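Local coordinates for McyG protein (Microcystis aeruginosa PCC 7806, PDB 4R0M) that binds phenylalanyl-adenylate in its adenylation domain and probably activates such substrates for loading onto its carrier domain in microcystin assembly, at residues V57-L62 and G93-V98; I67-K72 and Q167-D172; V73-A78 and P85-C90. All coordinates share one frame; numbering follows the deposited sequence.

Contact 1. Residues V57-L62 and G93-V98; sequences VILNGL and GGIIPV
Leu59 and Leu62 meet Gly93 and Ile95 without a ring or planar side chain on any of them; what they offer instead is the bare backbone of Gly93, and both methyls of Leu59 rest against it. CD1 of Leu59 lies 3.6 Å from Gly93 CA, while the other branch, CD2, approaches Gly93 N at 3.6 Å. This closeness depends on the glycine, since a beta carbon built there would fall 2.2 Å from Leu59 CD1. The Leu59 CB bond does not aim at the partner; it is CG, set anti to the backbone N (chi1 177°), that swings the two methyls across. Ile95 reaches back from just beyond the helix, its CD1 bearing on both leucines, 3.9 Å from Leu59 CD1 and 4.1 Å from Leu62 CD1, and it meets both chains at a slant. With an alanine in place of Leu59, both methyls over Gly93 would be gone, which would probably open a gap there and leave the end of Ile95 resting on Leu62 alone within this contact. Gly94 ends helix 80-93 in a Schellman motif with positive phi, the turn that brings Ile95 round to face helix 48-64 before strand 96-99 of the parallel sheet begins. Ile67 and Val73 also touch Ile95, and Leu168 touches Leu59. The contact illustrates how a helix can be seated on a helix terminus by shape alone: all four touching residues are buried, and what joins them is dispersion and the exclusion of water, with no directional bond between the segments.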
loop_
_atom_site.group_PDB
_atom_site.type_symbol
_atom_site.label_atom_id
_atom_site.label_comp_id
_atom_site.label_asym_id
_atom_site.label_seq_id
_atom_site.Cartn_x
_atom_site.Cartn_y
_atom_site.Cartn_z
ATOM N N VAL A 57 -17.172 -0.697 23.643
ATOM C CA VAL A 57 -18.002 -1.900 23.732
ATOM C C VAL A 57 -17.214 -3.121 23.262
ATOM O O VAL A 57 -17.207 -4.153 23.934
ATOM C CB VAL A 57 -19.314 -1.758 22.919
ATOM C CG1 VAL A 57 -20.112 -3.056 22.938
ATOM C CG2 VAL A 57 -20.163 -0.614 23.459
ATOM N N ILE A 58 -16.546 -2.986 22.115
ATOM C CA ILE A 58 -15.710 -4.053 21.558
ATOM C C ILE A 58 -14.546 -4.362 22.497
ATOM O O ILE A 58 -14.233 -5.531 22.739
ATOM C CB ILE A 58 -15.190 -3.696 20.145
ATOM C CG1 ILE A 58 -16.361 -3.577 19.165
ATOM C CG2 ILE A 58 -14.191 -4.739 19.650
ATOM C CD1 ILE A 58 -16.108 -2.641 18.003
ATOM N N LEU A 59 -13.921 -3.308 23.026
ATOM C CA LEU A 59 -12.830 -3.443 23.990
ATOM C C LEU A 59 -13.239 -4.258 25.217
ATOM O O LEU A 59 -12.479 -5.108 25.683
ATOM C CB LEU A 59 -12.305 -2.067 24.417
ATOM C CG LEU A 59 -11.201 -2.000 25.481
ATOM C CD1 LEU A 59 -10.000 -2.873 25.126
ATOM C CD2 LEU A 59 -10.775 -0.556 25.698
ATOM N N ASN A 60 -14.437 -3.990 25.735
ATOM C CA ASN A 60 -14.980 -4.745 26.859
ATOM C C ASN A 60 -15.186 -6.216 26.498
ATOM O O ASN A 60 -14.910 -7.105 27.307
ATOM C CB ASN A 60 -16.289 -4.122 27.352
ATOM C CG ASN A 60 -16.830 -4.806 28.592
ATOM O OD1 ASN A 60 -16.142 -4.917 29.610
ATOM N ND2 ASN A 60 -18.071 -5.273 28.513
ATOM N N GLY A 61 -15.665 -6.458 25.279
ATOM C CA GLY A 61 -15.780 -7.807 24.735
ATOM C C GLY A 61 -14.438 -8.512 24.682
ATOM O O GLY A 61 -14.340 -9.692 25.016
ATOM N N LEU A 62 -13.405 -7.783 24.264
ATOM C CA LEU A 62 -12.044 -8.316 24.227
ATOM C C LEU A 62 -11.549 -8.695 25.623
ATOM O O LEU A 62 -11.037 -9.800 25.824
ATOM C CB LEU A 62 -11.080 -7.324 23.560
ATOM C CG LEU A 62 -11.188 -7.135 22.042
ATOM C CD1 LEU A 62 -10.491 -5.855 21.605
ATOM C CD2 LEU A 62 -10.627 -8.335 21.291
ATOM N N GLY A 93 -7.390 0.124 24.524
ATOM C CA GLY A 93 -7.099 -0.820 25.602
ATOM C C GLY A 93 -5.641 -1.201 25.767
ATOM O O GLY A 93 -5.301 -1.985 26.653
ATOM N N GLY A 94 -4.778 -0.652 24.919
ATOM C CA GLY A 94 -3.364 -1.018 24.917
ATOM C C GLY A 94 -3.117 -2.425 24.397
ATOM O O GLY A 94 -2.083 -3.027 24.691
ATOM N N ILE A 95 -4.079 -2.951 23.639
ATOM C CA ILE A 95 -3.933 -4.228 22.945
ATOM C C ILE A 95 -3.390 -3.916 21.556
ATOM O O ILE A 95 -3.860 -2.988 20.901
ATOM C CB ILE A 95 -5.286 -4.971 22.835
ATOM C CG1 ILE A 95 -5.833 -5.302 24.230
ATOM C CG2 ILE A 95 -5.149 -6.242 22.003
ATOM C CD1 ILE A 95 -7.324 -5.565 24.265
ATOM N N ILE A 96 -2.389 -4.672 21.119
ATOM C CA ILE A 96 -1.756 -4.423 19.825
ATOM C C ILE A 96 -2.495 -5.159 18.700
ATOM O O ILE A 96 -2.465 -6.392 18.639
ATOM C CB ILE A 96 -0.254 -4.791 19.839
ATOM C CG1 ILE A 96 0.486 -3.975 20.909
ATOM C CG2 ILE A 96 0.374 -4.560 18.468
ATOM C CD1 ILE A 96 1.774 -4.604 21.397
ATOM N N PRO A 97 -3.167 -4.403 17.808
ATOM C CA PRO A 97 -3.825 -5.031 16.667
ATOM C C PRO A 97 -2.804 -5.423 15.603
ATOM O O PRO A 97 -1.827 -4.701 15.383
ATOM C CB PRO A 97 -4.749 -3.931 16.144
ATOM C CG PRO A 97 -4.066 -2.659 16.520
ATOM C CD PRO A 97 -3.280 -2.932 17.772
ATOM N N VAL A 98 -3.021 -6.576 14.976
ATOM C CA VAL A 98 -2.144 -7.055 13.911
ATOM C C VAL A 98 -2.994 -7.291 12.662
ATOM O O VAL A 98 -3.464 -8.409 12.420
ATOM C CB VAL A 98 -1.366 -8.327 14.323
ATOM C CG1 VAL A 98 -0.339 -8.704 13.262
ATOM C CG2 VAL A 98 -0.674 -8.122 15.666
#

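Contact 2. Residues I67-K72 and Q167-D172; sequences IKLGHK and QLPILD
Leu69 occupies the second position of a type II beta turn, Lys68 to His71, in the loop between helix 48-64 and strand 72-76, and from there it reaches Pro169 and Leu171 in the extended loop that precedes strand 176-182. The touching is done by one branch. CD1 of Leu69 comes to 3.8 Å from Pro169 CB and 4.0 Å from Pro169 CG, so the methyl bears on the CB-CG edge of the ring, and the two side chains lie alongside each other, pointing in opposite directions. The same methyl also lies 4.1 Å from CD2 of Leu171, whose side chain bends back toward the turn although its CB bond is not aimed there. With CG anti to the backbone N (chi1 -171°), Leu69 projects outward from the turn far enough to bridge the two loops. This is a small apolar touch at the surface that joins loop to loop; Leu168 of the same loop as Pro169 packs on Tyr52 and Leu56 of helix 48-64. The turn itself carries the polar work. Its closing bond joins His71 N to Lys68 O at 3.2 Å, and Gly70 takes the positive phi of the third position. A second bond straps the same two residues: Lys68 N donates to His71 ND1 at 3.1 Å, nearly straight at 163° but arriving 36° out of the imidazole plane.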
loop_
_atom_site.group_PDB
_atom_site.type_symbol
_atom_site.label_atom_id
_atom_site.label_comp_id
_atom_site.label_asym_id
_atom_site.label_seq_id
_atom_site.Cartn_x
_atom_site.Cartn_y
_atom_site.Cartn_z
ATOM N N ILE A 67 -8.380 -11.196 26.832
ATOM C CA ILE A 67 -7.331 -10.453 26.136
ATOM C C ILE A 67 -6.935 -9.236 26.965
ATOM O O ILE A 67 -7.758 -8.360 27.235
ATOM C CB ILE A 67 -7.763 -10.027 24.711
ATOM C CG1 ILE A 67 -8.253 -11.236 23.891
ATOM C CG2 ILE A 67 -6.635 -9.290 23.999
ATOM C CD1 ILE A 67 -7.248 -12.362 23.725
ATOM N N LYS A 68 -5.668 -9.193 27.361
ATOM C CA LYS A 68 -5.174 -8.173 28.281
ATOM C C LYS A 68 -4.261 -7.161 27.594
ATOM O O LYS A 68 -3.885 -7.332 26.431
ATOM C CB LYS A 68 -4.447 -8.833 29.462
ATOM C CG LYS A 68 -5.319 -9.775 30.283
ATOM C CD LYS A 68 -4.594 -10.309 31.513
ATOM C CE LYS A 68 -3.601 -11.407 31.161
ATOM N NZ LYS A 68 -2.847 -11.870 32.361
ATOM N N LEU A 69 -3.920 -6.101 28.326
ATOM C CA LEU A 69 -3.000 -5.073 27.855
ATOM C C LEU A 69 -1.669 -5.704 27.452
ATOM O O LEU A 69 -1.160 -6.584 28.144
ATOM C CB LEU A 69 -2.791 -4.019 28.950
ATOM C CG LEU A 69 -2.037 -2.725 28.618
ATOM C CD1 LEU A 69 -2.623 -1.558 29.399
ATOM C CD2 LEU A 69 -0.544 -2.857 28.882
ATOM N N GLY A 70 -1.121 -5.260 26.324
ATOM C CA GLY A 70 0.154 -5.775 25.835
ATOM C C GLY A 70 0.045 -7.002 24.944
ATOM O O GLY A 70 0.986 -7.328 24.221
ATOM N N HIS A 71 -1.097 -7.688 24.999
ATOM C CA HIS A 71 -1.348 -8.837 24.134
ATOM C C HIS A 71 -1.587 -8.403 22.719
ATOM O O HIS A 71 -1.922 -7.246 22.460
ATOM C CB HIS A 71 -2.542 -9.657 24.623
ATOM C CG HIS A 71 -2.249 -10.519 25.830
ATOM N ND1 HIS A 71 -3.227 -11.023 26.611
ATOM C CD2 HIS A 71 -1.042 -10.953 26.381
ATOM C CE1 HIS A 71 -2.677 -11.748 27.604
ATOM N NE2 HIS A 71 -1.340 -11.703 27.463
ATOM N N LYS A 72 -1.419 -9.341 21.791
ATOM C CA LYS A 72 -1.654 -9.080 20.379
ATOM C C LYS A 72 -2.874 -9.840 19.877
ATOM O O LYS A 72 -3.161 -10.945 20.343
ATOM C CB LYS A 72 -0.409 -9.433 19.561
ATOM C CG LYS A 72 0.700 -8.397 19.679
ATOM C CD LYS A 72 2.063 -8.963 19.329
ATOM C CE LYS A 72 2.816 -9.427 20.566
ATOM N NZ LYS A 72 3.451 -8.288 21.282
ATOM N N GLN A 167 -12.350 2.121 33.452
ATOM C CA GLN A 167 -11.535 3.247 32.987
ATOM C C GLN A 167 -10.470 2.803 31.984
ATOM O O GLN A 167 -9.974 1.677 32.048
ATOM C CB GLN A 167 -10.873 3.962 34.174
ATOM C CG GLN A 167 -11.838 4.501 35.227
ATOM C CD GLN A 167 -12.353 5.903 34.932
ATOM O OE1 GLN A 167 -12.255 6.401 33.807
ATOM N NE2 GLN A 167 -12.907 6.551 35.953
ATOM N N LEU A 168 -10.131 3.699 31.060
ATOM C CA LEU A 168 -9.110 3.436 30.050
ATOM C C LEU A 168 -7.703 3.543 30.636
ATOM O O LEU A 168 -7.466 4.377 31.509
ATOM C CB LEU A 168 -9.262 4.406 28.872
ATOM C CG LEU A 168 -10.453 4.191 27.932
ATOM C CD1 LEU A 168 -10.614 5.377 26.993
ATOM C CD2 LEU A 168 -10.307 2.893 27.149
ATOM N N PRO A 169 -6.765 2.698 30.158
ATOM C CA PRO A 169 -5.388 2.758 30.657
ATOM C C PRO A 169 -4.626 3.969 30.132
ATOM O O PRO A 169 -4.867 4.414 29.011
ATOM C CB PRO A 169 -4.762 1.471 30.115
ATOM C CG PRO A 169 -5.545 1.158 28.886
ATOM C CD PRO A 169 -6.949 1.598 29.188
ATOM N N ILE A 170 -3.721 4.501 30.951
ATOM C CA ILE A 170 -2.823 5.569 30.515
ATOM C C ILE A 170 -1.581 4.909 29.931
ATOM O O ILE A 170 -0.923 4.104 30.596
ATOM C CB ILE A 170 -2.447 6.539 31.661
ATOM C CG1 ILE A 170 -3.706 7.012 32.404
ATOM C CG2 ILE A 170 -1.664 7.729 31.114
ATOM C CD1 ILE A 170 -3.436 7.716 33.718
ATOM N N LEU A 171 -1.270 5.250 28.684
ATOM C CA LEU A 171 -0.236 4.545 27.934
ATOM C C LEU A 171 1.000 5.398 27.669
ATOM O O LEU A 171 0.922 6.628 27.601
ATOM C CB LEU A 171 -0.805 4.025 26.609
ATOM C CG LEU A 171 -2.076 3.170 26.660
ATOM C CD1 LEU A 171 -2.780 3.182 25.310
ATOM C CD2 LEU A 171 -1.775 1.746 27.111
ATOM N N ASP A 172 2.139 4.726 27.527
ATOM C CA ASP A 172 3.370 5.363 27.088
ATOM C C ASP A 172 3.325 5.471 25.565
ATOM O O ASP A 172 3.154 4.461 24.882
ATOM C CB ASP A 172 4.576 4.524 27.522
ATOM C CG ASP A 172 5.890 5.283 27.444
ATOM O OD1 ASP A 172 6.086 6.088 26.509
ATOM O OD2 ASP A 172 6.744 5.058 28.326
#

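Contact 3. Residues V73-A78 and P85-C90; sequences VILQIA and PALWAC
Leu75 and Leu87 cross at about a right angle in the middle of a beta-alpha-beta unit, where strand 72-76 packs against helix 80-93 before the chain returns as strand 96-99. CD2 of the strand leucine meets CD1 of the helix leucine at 4.2 Å, methyl against methyl. Their approaches differ: the CB bond of Leu75 points at the helix, whereas that of Leu87 runs across the interface, and its CG, anti to the backbone N (chi1 -179°), carries CD1 over to the strand. Alternation along the strand and the loop after it does the rest, for Val73, Leu75 and Ile77 all present their side chains to the helix. The pairing is antiparallel in sense, Val73 lying by Cys90 and Ile77 by Ala86, as expected when a helix runs back over the strand it follows. Toward the start of the helical segment the small Ala86 lets the chain of Ile77 come in, with CD1 of Ile77 lying 4.1 Å from Ala86 CB. Helix 48-64 covers a flank of the helix, roughly at right angles to the side that meets the strand, where Ile58 touches Pro85 and Ala89. Within the sheet, Val73 and Leu75 bond through their backbones to strand 96-99. At the far end of the contact, Val73 turns CG2 into the crowded position between its own N and carbonyl carbon, bringing that methyl 3.5 Å from Cys90 SG.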
loop_
_atom_site.group_PDB
_atom_site.type_symbol
_atom_site.label_atom_id
_atom_site.label_comp_id
_atom_site.label_asym_id
_atom_site.label_seq_id
_atom_site.Cartn_x
_atom_site.Cartn_y
_atom_site.Cartn_z
ATOM N N VAL A 73 -3.609 -9.221 18.954
ATOM C CA VAL A 73 -4.737 -9.872 18.278
ATOM C C VAL A 73 -4.644 -9.673 16.764
ATOM O O VAL A 73 -4.336 -8.574 16.291
ATOM C CB VAL A 73 -6.119 -9.393 18.801
ATOM C CG1 VAL A 73 -6.296 -9.729 20.275
ATOM C CG2 VAL A 73 -6.317 -7.903 18.568
ATOM N N ILE A 74 -4.900 -10.742 16.014
ATOM C CA ILE A 74 -4.852 -10.694 14.554
ATOM C C ILE A 74 -6.183 -10.205 13.990
ATOM O O ILE A 74 -7.246 -10.623 14.444
ATOM C CB ILE A 74 -4.470 -12.069 13.946
ATOM C CG1 ILE A 74 -3.028 -12.432 14.322
ATOM C CG2 ILE A 74 -4.652 -12.071 12.429
ATOM C CD1 ILE A 74 -2.566 -13.790 13.829
ATOM N N LEU A 75 -6.115 -9.314 13.006
ATOM C CA LEU A 75 -7.313 -8.804 12.339
ATOM C C LEU A 75 -7.501 -9.425 10.958
ATOM O O LEU A 75 -6.610 -9.361 10.103
ATOM C CB LEU A 75 -7.277 -7.275 12.237
ATOM C CG LEU A 75 -7.768 -6.418 13.411
ATOM C CD1 LEU A 75 -6.899 -6.550 14.657
ATOM C CD2 LEU A 75 -7.873 -4.961 12.980
ATOM N N GLN A 76 -8.666 -10.037 10.767
ATOM C CA GLN A 76 -9.068 -10.618 9.491
ATOM C C GLN A 76 -10.499 -10.179 9.187
ATOM O O GLN A 76 -11.425 -10.992 9.142
ATOM C CB GLN A 76 -8.950 -12.145 9.535
ATOM C CG GLN A 76 -7.517 -12.657 9.506
ATOM C CD GLN A 76 -6.913 -12.609 8.115
ATOM O OE1 GLN A 76 -6.307 -11.612 7.718
ATOM N NE2 GLN A 76 -7.092 -13.684 7.362
ATOM N N ILE A 77 -10.663 -8.874 8.985
ATOM C CA ILE A 77 -11.976 -8.254 8.855
ATOM C C ILE A 77 -12.101 -7.531 7.516
ATOM O O ILE A 77 -11.402 -6.545 7.268
ATOM C CB ILE A 77 -12.231 -7.247 10.005
ATOM C CG1 ILE A 77 -11.976 -7.902 11.373
ATOM C CG2 ILE A 77 -13.643 -6.686 9.921
ATOM C CD1 ILE A 77 -11.692 -6.922 12.494
ATOM N N ALA A 78 -12.998 -8.022 6.663
ATOM C CA ALA A 78 -13.229 -7.423 5.347
ATOM C C ALA A 78 -14.188 -6.237 5.412
ATOM O O ALA A 78 -14.059 -5.290 4.640
ATOM C CB ALA A 78 -13.742 -8.466 4.364
ATOM N N PRO A 85 -13.683 0.255 14.030
ATOM C CA PRO A 85 -14.016 0.217 15.456
ATOM C C PRO A 85 -13.208 -0.810 16.258
ATOM O O PRO A 85 -12.840 -0.534 17.402
ATOM C CB PRO A 85 -15.506 -0.133 15.453
ATOM C CG PRO A 85 -16.002 0.424 14.164
ATOM C CD PRO A 85 -14.894 0.135 13.194
ATOM N N ALA A 86 -12.927 -1.969 15.662
ATOM C CA ALA A 86 -12.122 -3.005 16.317
ATOM C C ALA A 86 -10.656 -2.597 16.466
ATOM O O ALA A 86 -10.014 -2.929 17.465
ATOM C CB ALA A 86 -12.228 -4.322 15.565
ATOM N N LEU A 87 -10.135 -1.887 15.468
ATOM C CA LEU A 87 -8.764 -1.377 15.500
ATOM C C LEU A 87 -8.589 -0.354 16.622
ATOM O O LEU A 87 -7.614 -0.413 17.382
ATOM C CB LEU A 87 -8.391 -0.751 14.150
ATOM C CG LEU A 87 -6.977 -0.185 13.986
ATOM C CD1 LEU A 87 -5.979 -1.280 13.637
ATOM C CD2 LEU A 87 -6.966 0.902 12.921
ATOM N N TRP A 88 -9.540 0.577 16.713
ATOM C CA TRP A 88 -9.544 1.597 17.757
ATOM C C TRP A 88 -9.831 1.035 19.117
ATOM O O TRP A 88 -9.316 1.539 20.116
ATOM C CB TRP A 88 -10.509 2.726 17.411
ATOM C CG TRP A 88 -9.907 3.699 16.430
ATOM C CD1 TRP A 88 -10.170 3.807 15.068
ATOM C CD2 TRP A 88 -8.889 4.721 16.704
ATOM N NE1 TRP A 88 -9.415 4.805 14.500
ATOM C CE2 TRP A 88 -8.625 5.391 15.424
ATOM C CE3 TRP A 88 -8.199 5.138 17.841
ATOM C CZ2 TRP A 88 -7.709 6.427 15.313
ATOM C CZ3 TRP A 88 -7.277 6.184 17.715
ATOM C CH2 TRP A 88 -7.038 6.811 16.480
ATOM N N ALA A 89 -10.635 -0.024 19.173
ATOM C CA ALA A 89 -10.853 -0.754 20.421
ATOM C C ALA A 89 -9.520 -1.214 21.010
ATOM O O ALA A 89 -9.255 -1.009 22.196
ATOM C CB ALA A 89 -11.772 -1.942 20.195
ATOM N N CYS A 90 -8.693 -1.829 20.163
ATOM C CA CYS A 90 -7.360 -2.284 20.536
ATOM C C CYS A 90 -6.464 -1.121 20.956
ATOM O O CYS A 90 -5.745 -1.217 21.957
ATOM C CB CYS A 90 -6.715 -3.059 19.378
ATOM S SG CYS A 90 -7.544 -4.615 18.962
#

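In the fold
The three contacts form one continuous patch of the adenylation domain. Contact 1 has its centre about 8 Å from those of contacts 2 and 3, which are themselves about 15 Å apart. Gly94 O accepts from Gly70 N at 2.9 Å, tying contact 1 to the turn of contact 2, and Val98 N to Val73 O at 2.7 Å ties it to contact 3 through neighbouring strands. Along the chain, contact 3 is nested within the loops closed by both others. None of them supplies the phenylalanyl-adenylate pocket, whose residues fall between 182 and 533; but Pro97 and Val98 pack on strand 176-182, whose last residue is where that range begins.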